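Local coordinates for minor capsid protein (Enterobacteria phage PRD1, PDB 1YQ5) that forms, as a homotrimer together with proteins P31 and P2, the spike complexes at the fivefold vertices of the capsid and is essential for viral infectivity, at residues A6-Y11 with L35-V40; A19-N24 with F122-D127; Y61-T66 with I138-I143. One frame throughout, in Å; residues are numbered along the deposited sequence.

Contact 1 of 3, residues A6-Y11 with L35-V40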
loop_
_atom_site.group_PDB
_atom_site.type_symbol
_atom_site.label_atom_id
_atom_site.label_comp_id
_atom_site.label_asym_id
_atom_site.label_seq_id
_atom_site.Cartn_x
_atom_site.Cartn_y
_atom_site.Cartn_z
ATOM N N ALA A 6 -16.895 1.647 6.307
ATOM C CA ALA A 6 -16.111 1.047 5.237
ATOM C C ALA A 6 -16.996 0.815 4.029
ATOM O O ALA A 6 -18.218 0.685 4.148
ATOM C CB ALA A 6 -15.502 -0.277 5.701
ATOM N N LEU A 7 -16.372 0.773 2.860
ATOM C CA LEU A 7 -17.091 0.537 1.620
ATOM C C LEU A 7 -16.134 -0.140 0.649
ATOM O O LEU A 7 -15.024 0.332 0.439
ATOM C CB LEU A 7 -17.586 1.860 1.030
ATOM C CG LEU A 7 -18.385 1.744 -0.269
ATOM C CD1 LEU A 7 -19.652 0.955 0.005
ATOM C CD2 LEU A 7 -18.733 3.132 -0.802
ATOM N N SER A 8 -16.566 -1.259 0.079
ATOM C CA SER A 8 -15.754 -1.998 -0.877
ATOM C C SER A 8 -16.570 -2.130 -2.158
ATOM O O SER A 8 -17.714 -2.590 -2.131
ATOM C CB SER A 8 -15.394 -3.373 -0.309
ATOM O OG SER A 8 -14.480 -4.049 -1.158
ATOM N N LEU A 9 -15.979 -1.722 -3.275
ATOM C CA LEU A 9 -16.671 -1.751 -4.553
ATOM C C LEU A 9 -15.925 -2.510 -5.641
ATOM O O LEU A 9 -14.696 -2.605 -5.628
ATOM C CB LEU A 9 -16.896 -0.319 -5.048
ATOM C CG LEU A 9 -17.466 0.715 -4.076
ATOM C CD1 LEU A 9 -17.348 2.102 -4.687
ATOM C CD2 LEU A 9 -18.916 0.382 -3.756
HETATM N N MSE A 10 -16.693 -3.046 -6.583
HETATM C CA MSE A 10 -16.138 -3.750 -7.728
HETATM C C MSE A 10 -16.648 -2.940 -8.921
HETATM O O MSE A 10 -17.857 -2.824 -9.141
HETATM C CB MSE A 10 -16.645 -5.194 -7.779
HETATM C CG MSE A 10 -15.881 -6.089 -8.756
HETATM SE SE MSE A 10 -16.401 -5.791 -10.596
HETATM C CE MSE A 10 -18.087 -6.748 -10.529
ATOM N N TYR A 11 -15.709 -2.378 -9.671
ATOM C CA TYR A 11 -15.987 -1.517 -10.818
ATOM C C TYR A 11 -15.548 -2.196 -12.119
ATOM O O TYR A 11 -14.407 -2.640 -12.238
ATOM C CB TYR A 11 -15.206 -0.217 -10.603
ATOM C CG TYR A 11 -15.636 1.001 -11.387
ATOM C CD1 TYR A 11 -16.943 1.482 -11.318
ATOM C CD2 TYR A 11 -14.702 1.739 -12.115
ATOM C CE1 TYR A 11 -17.305 2.679 -11.948
ATOM C CE2 TYR A 11 -15.050 2.933 -12.747
ATOM C CZ TYR A 11 -16.351 3.399 -12.658
ATOM O OH TYR A 11 -16.688 4.597 -13.255
ATOM N N LEU A 35 -20.586 -1.997 -8.138
ATOM C CA LEU A 35 -21.203 -3.048 -7.338
ATOM C C LEU A 35 -20.663 -2.977 -5.912
ATOM O O LEU A 35 -19.452 -2.987 -5.699
ATOM C CB LEU A 35 -20.886 -4.427 -7.932
ATOM C CG LEU A 35 -21.323 -5.649 -7.111
ATOM C CD1 LEU A 35 -22.839 -5.650 -6.957
ATOM C CD2 LEU A 35 -20.862 -6.924 -7.797
ATOM N N THR A 36 -21.556 -2.894 -4.935
ATOM C CA THR A 36 -21.117 -2.845 -3.548
ATOM C C THR A 36 -20.826 -4.264 -3.070
ATOM O O THR A 36 -21.724 -5.099 -2.985
ATOM C CB THR A 36 -22.180 -2.193 -2.646
ATOM O OG1 THR A 36 -22.400 -0.845 -3.081
ATOM C CG2 THR A 36 -21.717 -2.179 -1.185
ATOM N N VAL A 37 -19.559 -4.533 -2.777
ATOM C CA VAL A 37 -19.136 -5.850 -2.315
ATOM C C VAL A 37 -19.345 -5.976 -0.813
ATOM O O VAL A 37 -19.701 -7.037 -0.309
ATOM C CB VAL A 37 -17.649 -6.085 -2.633
ATOM C CG1 VAL A 37 -17.192 -7.416 -2.049
ATOM C CG2 VAL A 37 -17.439 -6.061 -4.140
ATOM N N ASN A 38 -19.119 -4.882 -0.099
ATOM C CA ASN A 38 -19.286 -4.874 1.345
ATOM C C ASN A 38 -19.420 -3.431 1.801
ATOM O O ASN A 38 -18.747 -2.537 1.276
ATOM C CB ASN A 38 -18.075 -5.526 2.025
ATOM C CG ASN A 38 -18.215 -5.591 3.539
ATOM O OD1 ASN A 38 -19.109 -6.260 4.068
ATOM N ND2 ASN A 38 -17.333 -4.894 4.243
ATOM N N SER A 39 -20.293 -3.210 2.776
ATOM C CA SER A 39 -20.530 -1.879 3.312
ATOM C C SER A 39 -20.650 -1.960 4.831
ATOM O O SER A 39 -21.279 -2.875 5.357
ATOM C CB SER A 39 -21.825 -1.314 2.727
ATOM O OG SER A 39 -22.025 0.021 3.148
ATOM N N VAL A 40 -20.034 -1.008 5.527
ATOM C CA VAL A 40 -20.079 -0.958 6.984
ATOM C C VAL A 40 -20.424 0.464 7.410
ATOM O O VAL A 40 -19.767 1.421 6.999
ATOM C CB VAL A 40 -18.720 -1.352 7.600
ATOM C CG1 VAL A 40 -18.785 -1.254 9.119
ATOM C CG2 VAL A 40 -18.351 -2.768 7.177
#

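Contact 2 of 3, residues A19-N24 with F122-D127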
loop_
_atom_site.group_PDB
_atom_site.type_symbol
_atom_site.label_atom_id
_atom_site.label_comp_id
_atom_site.label_asym_id
_atom_site.label_seq_id
_atom_site.Cartn_x
_atom_site.Cartn_y
_atom_site.Cartn_z
ATOM N N ALA A 19 -17.309 2.268 -20.922
ATOM C CA ALA A 19 -17.149 1.158 -21.851
ATOM C C ALA A 19 -15.676 1.036 -22.210
ATOM O O ALA A 19 -15.180 -0.049 -22.503
ATOM C CB ALA A 19 -17.988 1.397 -23.113
ATOM N N SER A 20 -14.974 2.162 -22.173
ATOM C CA SER A 20 -13.555 2.169 -22.481
ATOM C C SER A 20 -12.865 3.309 -21.758
ATOM O O SER A 20 -13.227 4.474 -21.930
ATOM C CB SER A 20 -13.333 2.310 -23.989
ATOM O OG SER A 20 -11.947 2.348 -24.294
ATOM N N ILE A 21 -11.881 2.970 -20.932
ATOM C CA ILE A 21 -11.135 3.985 -20.205
ATOM C C ILE A 21 -10.023 4.450 -21.136
ATOM O O ILE A 21 -9.143 3.668 -21.507
ATOM C CB ILE A 21 -10.524 3.415 -18.907
ATOM C CG1 ILE A 21 -11.643 2.891 -17.999
ATOM C CG2 ILE A 21 -9.706 4.502 -18.198
ATOM C CD1 ILE A 21 -11.155 2.198 -16.730
ATOM N N ALA A 22 -10.073 5.722 -21.515
ATOM C CA ALA A 22 -9.096 6.295 -22.432
ATOM C C ALA A 22 -7.653 6.102 -21.985
ATOM O O ALA A 22 -7.350 6.088 -20.791
ATOM C CB ALA A 22 -9.388 7.786 -22.628
ATOM N N ALA A 23 -6.760 5.958 -22.958
ATOM C CA ALA A 23 -5.350 5.780 -22.665
ATOM C C ALA A 23 -4.711 7.106 -22.248
ATOM O O ALA A 23 -5.169 8.179 -22.635
ATOM C CB ALA A 23 -4.627 5.225 -23.893
ATOM N N ASN A 24 -3.660 7.008 -21.445
ATOM C CA ASN A 24 -2.889 8.158 -20.987
ATOM C C ASN A 24 -3.681 9.394 -20.575
ATOM O O ASN A 24 -3.417 10.491 -21.057
ATOM C CB ASN A 24 -1.887 8.572 -22.065
ATOM C CG ASN A 24 -0.663 9.237 -21.483
ATOM O OD1 ASN A 24 -0.042 10.099 -22.111
ATOM N ND2 ASN A 24 -0.300 8.833 -20.280
ATOM N N PHE A 122 -11.378 8.773 -7.486
ATOM C CA PHE A 122 -10.510 7.727 -8.013
ATOM C C PHE A 122 -10.393 7.743 -9.531
ATOM O O PHE A 122 -11.356 8.056 -10.240
ATOM C CB PHE A 122 -11.025 6.345 -7.585
ATOM C CG PHE A 122 -11.155 6.174 -6.099
ATOM C CD1 PHE A 122 -12.253 6.693 -5.415
ATOM C CD2 PHE A 122 -10.172 5.502 -5.378
ATOM C CE1 PHE A 122 -12.373 6.543 -4.034
ATOM C CE2 PHE A 122 -10.278 5.347 -3.997
ATOM C CZ PHE A 122 -11.385 5.871 -3.323
ATOM N N SER A 123 -9.213 7.380 -10.022
ATOM C CA SER A 123 -8.968 7.312 -11.456
ATOM C C SER A 123 -7.721 6.499 -11.764
ATOM O O SER A 123 -6.794 6.415 -10.953
ATOM C CB SER A 123 -8.804 8.710 -12.057
ATOM O OG SER A 123 -8.730 8.632 -13.476
ATOM N N LEU A 124 -7.717 5.892 -12.943
ATOM C CA LEU A 124 -6.581 5.107 -13.398
ATOM C C LEU A 124 -6.710 4.901 -14.901
ATOM O O LEU A 124 -7.772 5.141 -15.480
ATOM C CB LEU A 124 -6.528 3.753 -12.667
ATOM C CG LEU A 124 -7.649 2.722 -12.838
ATOM C CD1 LEU A 124 -7.602 2.113 -14.240
ATOM C CD2 LEU A 124 -7.476 1.624 -11.796
ATOM N N CYS A 125 -5.621 4.474 -15.526
ATOM C CA CYS A 125 -5.592 4.218 -16.958
ATOM C C CYS A 125 -4.292 3.500 -17.220
ATOM O O CYS A 125 -3.548 3.197 -16.291
ATOM C CB CYS A 125 -5.565 5.528 -17.748
ATOM S SG CYS A 125 -3.937 6.391 -17.692
ATOM N N ASN A 126 -4.043 3.210 -18.488
ATOM C CA ASN A 126 -2.784 2.620 -18.903
ATOM C C ASN A 126 -2.273 3.755 -19.784
ATOM O O ASN A 126 -3.058 4.360 -20.524
ATOM C CB ASN A 126 -2.992 1.367 -19.740
ATOM C CG ASN A 126 -1.681 0.771 -20.206
ATOM O OD1 ASN A 126 -1.064 -0.042 -19.506
ATOM N ND2 ASN A 126 -1.231 1.190 -21.380
ATOM N N ASP A 127 -0.984 4.059 -19.715
ATOM C CA ASP A 127 -0.458 5.171 -20.496
ATOM C C ASP A 127 -0.280 4.898 -21.985
ATOM O O ASP A 127 0.034 5.810 -22.745
ATOM C CB ASP A 127 0.868 5.663 -19.901
ATOM C CG ASP A 127 1.964 4.610 -19.947
ATOM O OD1 ASP A 127 1.753 3.532 -20.539
ATOM O OD2 ASP A 127 3.046 4.869 -19.384
HETATM O O HOH W 1 -6.296 3.387 -20.290
#

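Contact 3 of 3, residues Y61-T66 with I138-I143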
loop_
_atom_site.group_PDB
_atom_site.type_symbol
_atom_site.label_atom_id
_atom_site.label_comp_id
_atom_site.label_asym_id
_atom_site.label_seq_id
_atom_site.Cartn_x
_atom_site.Cartn_y
_atom_site.Cartn_z
ATOM N N TYR A 61 -8.118 7.258 7.119
ATOM C CA TYR A 61 -8.730 6.330 6.185
ATOM C C TYR A 61 -7.716 5.464 5.457
ATOM O O TYR A 61 -6.697 5.960 4.977
ATOM C CB TYR A 61 -9.552 7.094 5.143
ATOM C CG TYR A 61 -10.828 7.685 5.686
ATOM C CD1 TYR A 61 -10.812 8.842 6.466
ATOM C CD2 TYR A 61 -12.053 7.061 5.456
ATOM C CE1 TYR A 61 -11.995 9.359 7.004
ATOM C CE2 TYR A 61 -13.232 7.565 5.985
ATOM C CZ TYR A 61 -13.201 8.711 6.759
ATOM O OH TYR A 61 -14.376 9.186 7.300
ATOM N N GLN A 62 -8.006 4.167 5.388
ATOM C CA GLN A 62 -7.153 3.225 4.675
ATOM C C GLN A 62 -7.860 3.017 3.344
ATOM O O GLN A 62 -9.034 2.645 3.304
ATOM C CB GLN A 62 -7.043 1.898 5.426
ATOM C CG GLN A 62 -6.276 0.816 4.664
ATOM C CD GLN A 62 -4.901 1.271 4.196
ATOM O OE1 GLN A 62 -4.096 1.770 4.985
ATOM N NE2 GLN A 62 -4.624 1.095 2.905
ATOM N N ILE A 63 -7.139 3.259 2.258
ATOM C CA ILE A 63 -7.703 3.158 0.924
ATOM C C ILE A 63 -6.872 2.299 -0.018
ATOM O O ILE A 63 -5.639 2.365 -0.016
ATOM C CB ILE A 63 -7.821 4.564 0.313
ATOM C CG1 ILE A 63 -8.693 5.441 1.216
ATOM C CG2 ILE A 63 -8.373 4.486 -1.097
ATOM C CD1 ILE A 63 -8.500 6.925 0.991
ATOM N N THR A 64 -7.558 1.500 -0.827
ATOM C CA THR A 64 -6.897 0.651 -1.804
ATOM C C THR A 64 -7.691 0.610 -3.097
ATOM O O THR A 64 -8.915 0.496 -3.085
ATOM C CB THR A 64 -6.746 -0.811 -1.315
ATOM O OG1 THR A 64 -5.816 -0.868 -0.227
ATOM C CG2 THR A 64 -6.241 -1.707 -2.454
HETATM N N MSE A 65 -6.988 0.734 -4.212
HETATM C CA MSE A 65 -7.615 0.633 -5.513
HETATM C C MSE A 65 -6.708 -0.245 -6.346
HETATM O O MSE A 65 -5.507 0.015 -6.454
HETATM C CB MSE A 65 -7.773 1.990 -6.193
HETATM C CG MSE A 65 -8.258 1.826 -7.631
HETATM SE SE MSE A 65 -8.765 3.456 -8.520
HETATM C CE MSE A 65 -7.058 4.398 -8.316
ATOM N N THR A 66 -7.283 -1.297 -6.916
ATOM C CA THR A 66 -6.531 -2.228 -7.738
ATOM C C THR A 66 -7.196 -2.414 -9.091
ATOM O O THR A 66 -8.390 -2.162 -9.249
ATOM C CB THR A 66 -6.440 -3.612 -7.071
ATOM O OG1 THR A 66 -7.762 -4.092 -6.796
ATOM C CG2 THR A 66 -5.652 -3.529 -5.775
ATOM N N ILE A 138 -12.172 -1.042 -5.361
ATOM C CA ILE A 138 -11.879 0.138 -4.562
ATOM C C ILE A 138 -12.457 -0.083 -3.172
ATOM O O ILE A 138 -13.648 -0.351 -3.024
ATOM C CB ILE A 138 -12.509 1.397 -5.188
ATOM C CG1 ILE A 138 -11.855 1.677 -6.546
ATOM C CG2 ILE A 138 -12.355 2.581 -4.247
ATOM C CD1 ILE A 138 -12.536 2.773 -7.354
ATOM N N THR A 139 -11.604 0.013 -2.160
ATOM C CA THR A 139 -12.034 -0.188 -0.785
ATOM C C THR A 139 -11.497 0.912 0.119
ATOM O O THR A 139 -10.318 1.261 0.060
ATOM C CB THR A 139 -11.545 -1.547 -0.245
ATOM O OG1 THR A 139 -12.115 -2.604 -1.027
ATOM C CG2 THR A 139 -11.948 -1.722 1.213
ATOM N N ALA A 140 -12.374 1.464 0.947
ATOM C CA ALA A 140 -11.984 2.506 1.878
ATOM C C ALA A 140 -12.576 2.181 3.242
ATOM O O ALA A 140 -13.718 1.734 3.344
ATOM C CB ALA A 140 -12.481 3.859 1.398
ATOM N N ALA A 141 -11.786 2.394 4.287
ATOM C CA ALA A 141 -12.239 2.131 5.643
ATOM C C ALA A 141 -11.715 3.203 6.583
ATOM O O ALA A 141 -10.547 3.584 6.514
ATOM C CB ALA A 141 -11.762 0.755 6.106
ATOM N N LYS A 142 -12.593 3.702 7.445
ATOM C CA LYS A 142 -12.217 4.713 8.422
ATOM C C LYS A 142 -11.629 3.937 9.591
ATOM O O LYS A 142 -12.350 3.195 10.256
ATOM C CB LYS A 142 -13.457 5.485 8.875
ATOM C CG LYS A 142 -13.180 6.632 9.840
ATOM C CD LYS A 142 -14.471 7.343 10.221
ATOM C CE LYS A 142 -14.205 8.583 11.056
ATOM N NZ LYS A 142 -13.493 8.252 12.319
ATOM N N ILE A 143 -10.331 4.088 9.844
ATOM C CA ILE A 143 -9.719 3.346 10.944
ATOM C C ILE A 143 -9.575 4.135 12.242
ATOM O O ILE A 143 -9.155 3.584 13.257
ATOM C CB ILE A 143 -8.340 2.767 10.556
ATOM C CG1 ILE A 143 -7.314 3.886 10.425
ATOM C CG2 ILE A 143 -8.453 1.992 9.241
ATOM C CD1 ILE A 143 -5.894 3.371 10.400
#

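Contact 1 of 3, residues A6-Y11 with L35-V40
Ala6 to Met10 pair with Leu35 to Val40 as antiparallel strands whose axes, measured on 6-11 and 38-40, approach to 4.6 Å at 168°, with a classic beta bulge where Val37 and Asn38 both face Ser8. The extra residue concentrates two donors on one carbonyl: Val37 N bonds Ser8 O at 2.8 Å, and Asn38 N adds a weak bond to the same oxygen, while Ser8 N donates to Asn38 O. Regular pairing resumes on both flanks, Ala6 exchanging two bonds with Val40 and Met10 two with Leu35. The bulge also redirects a side chain. Val37 points toward strand 6-11, and its CG2, anti to the carbonyl carbon, lies 3.8 Å from Met10 CB. The selenomethionine Met10 bends at chi2 and chi3 (-78° and -76°), which folds its methyl back so that CE meets Leu35 CD2 at 3.9 Å. At the other end of this face Ala6 CB packs against Val40 CB, and between Ala6 and Met10 Ser8 OG is hydrogen-bonded to Thr139 OG1. On the reverse face Leu7 and Thr36 meet at roughly a right angle, Leu7 CD1 touching Thr36 CG2 at 3.9 Å, while Leu9 CD2 reaches Thr36 OG1, whose hydrogen bond goes to Lys46. Within this C-terminal jelly-roll domain of the spike protein, strand 35-40 is the outermost strand of its sheet in this chain, and strand 5-11 continues the pairing inward to strand 135-142. Leu7 and Leu9 face strand 44-46, whereas Val37 and Asn38 pack on Tyr108 of a second subunit.

Contact 2 of 3, residues A19-N24 with F122-D127
Ile21 and Leu124 open the close-packed part of a contact in which an irregular segment, 19-24, lies along the end of strand 122-126, the touching parts running 50° apart. Ile21 CG2, held anti to the backbone N, presses on Leu124 O at 3.4 Å; beyond it Ile21 CD1 approaches Leu124 CD1 at 4.3 Å. Cys125 points toward the loop, and its CB lies 3.6 Å from Ala22 O. Direct backbone pairing comes down to one nearly straight hydrogen bond, Asn24 N to Asn126 O at 2.9 Å with 174° at the hydrogen. Ala23 CA adds a CH...O contact to that oxygen. Between these two grips a water bridges Ala22 O and Asn126 N, each at 2.9 Å, accepting from the latter. The outer end is the solvent side, though the atoms still meet closely. There Asn24 ND2 crosses obliquely to within 3.4 Å of Asp127 CB, with the amide and carboxylate planes 75° apart, and the carboxylate turns instead to the backbone N of Asn76. Asn24 is exposed on this side, although it also packs on Leu97 of the third subunit. The contact thus fastens the long loop between strands 5-11 and 35-40 to strand 119-126, which pairs with strand 76-83 in the second sheet; Ile21 and Leu124 both reach inward to Ile136 of strand 135-142.

Contact 3 of 3, residues Y61-T66 with I138-I143
Tyr61 and Lys142 make the broadest side-chain contact between two antiparallel strands, 61-66 and 138-142, whose axes come within 4.6 Å at 172°. The lysine chain passes obliquely over one face of the ring: CG sits 4.1 Å from the ring centroid, 26° off the normal, a CH-pi contact. Fully extended as far as chi3, the chain carries on past the rim, where Lys142 CD lies 3.5 Å from Tyr61 OH, and then bends at chi4 (-60°). Both polar ends are fixed beyond the strand pair, Lys142 NZ by a salt bridge with the terminal carboxylate of Asn144 and the phenol oxygen by a hydrogen bond with Lys57 O. Farther along the same face, Ile63 CG1 packs on Ala140 CB at 4.1 Å, and selenomethionine Met65 lies side by side with Ile138, Met65 CG to Ile138 CG1 at 3.8 Å, both pointing the same way. Four backbone bonds set this register, two between Gln62 and Ala141 and two between the threonines, Thr64 N to Thr139 O and Thr139 N to Thr64 O, 2.9 Å each; CA-H...O contacts such as Ile63 CA to Thr139 O fill the intervals. Thr64 and Thr139 project from the other face, where Thr64 OG1 has Ser104 OG and the backbone N of Leu106 of a second subunit as partners, linking the sheet to the trimer interface. Strand 59-68 pairs on its other edge with 100-109, and 135-142 with 5-11, while Ile63, Met65 and Ile138 all press on Phe122 of the opposing sheet, closing the core of the jelly-roll sandwich.

How the contacts relate
From the N terminus, strand 5-11 enters contact 1, which closes the long loop leading to strand 35-40. That loop contains 19-24, so contact 2, reaching ahead to 122-127, crosses contact 1. Contact 3 begins only after contact 1 has closed; it joins 61-66 to 138-143 and crosses contact 2, since 122-127 falls between its segments while 19-24 precedes both. Contacts 1 and 3 are successive portions of one sheet, their centres about 10 Å apart, and both touch the second subunit. Contact 2 lies on the opposite side of the chain's centre from either and ties the loop to the other sheet, which packs face to face on the sheet of contact 3.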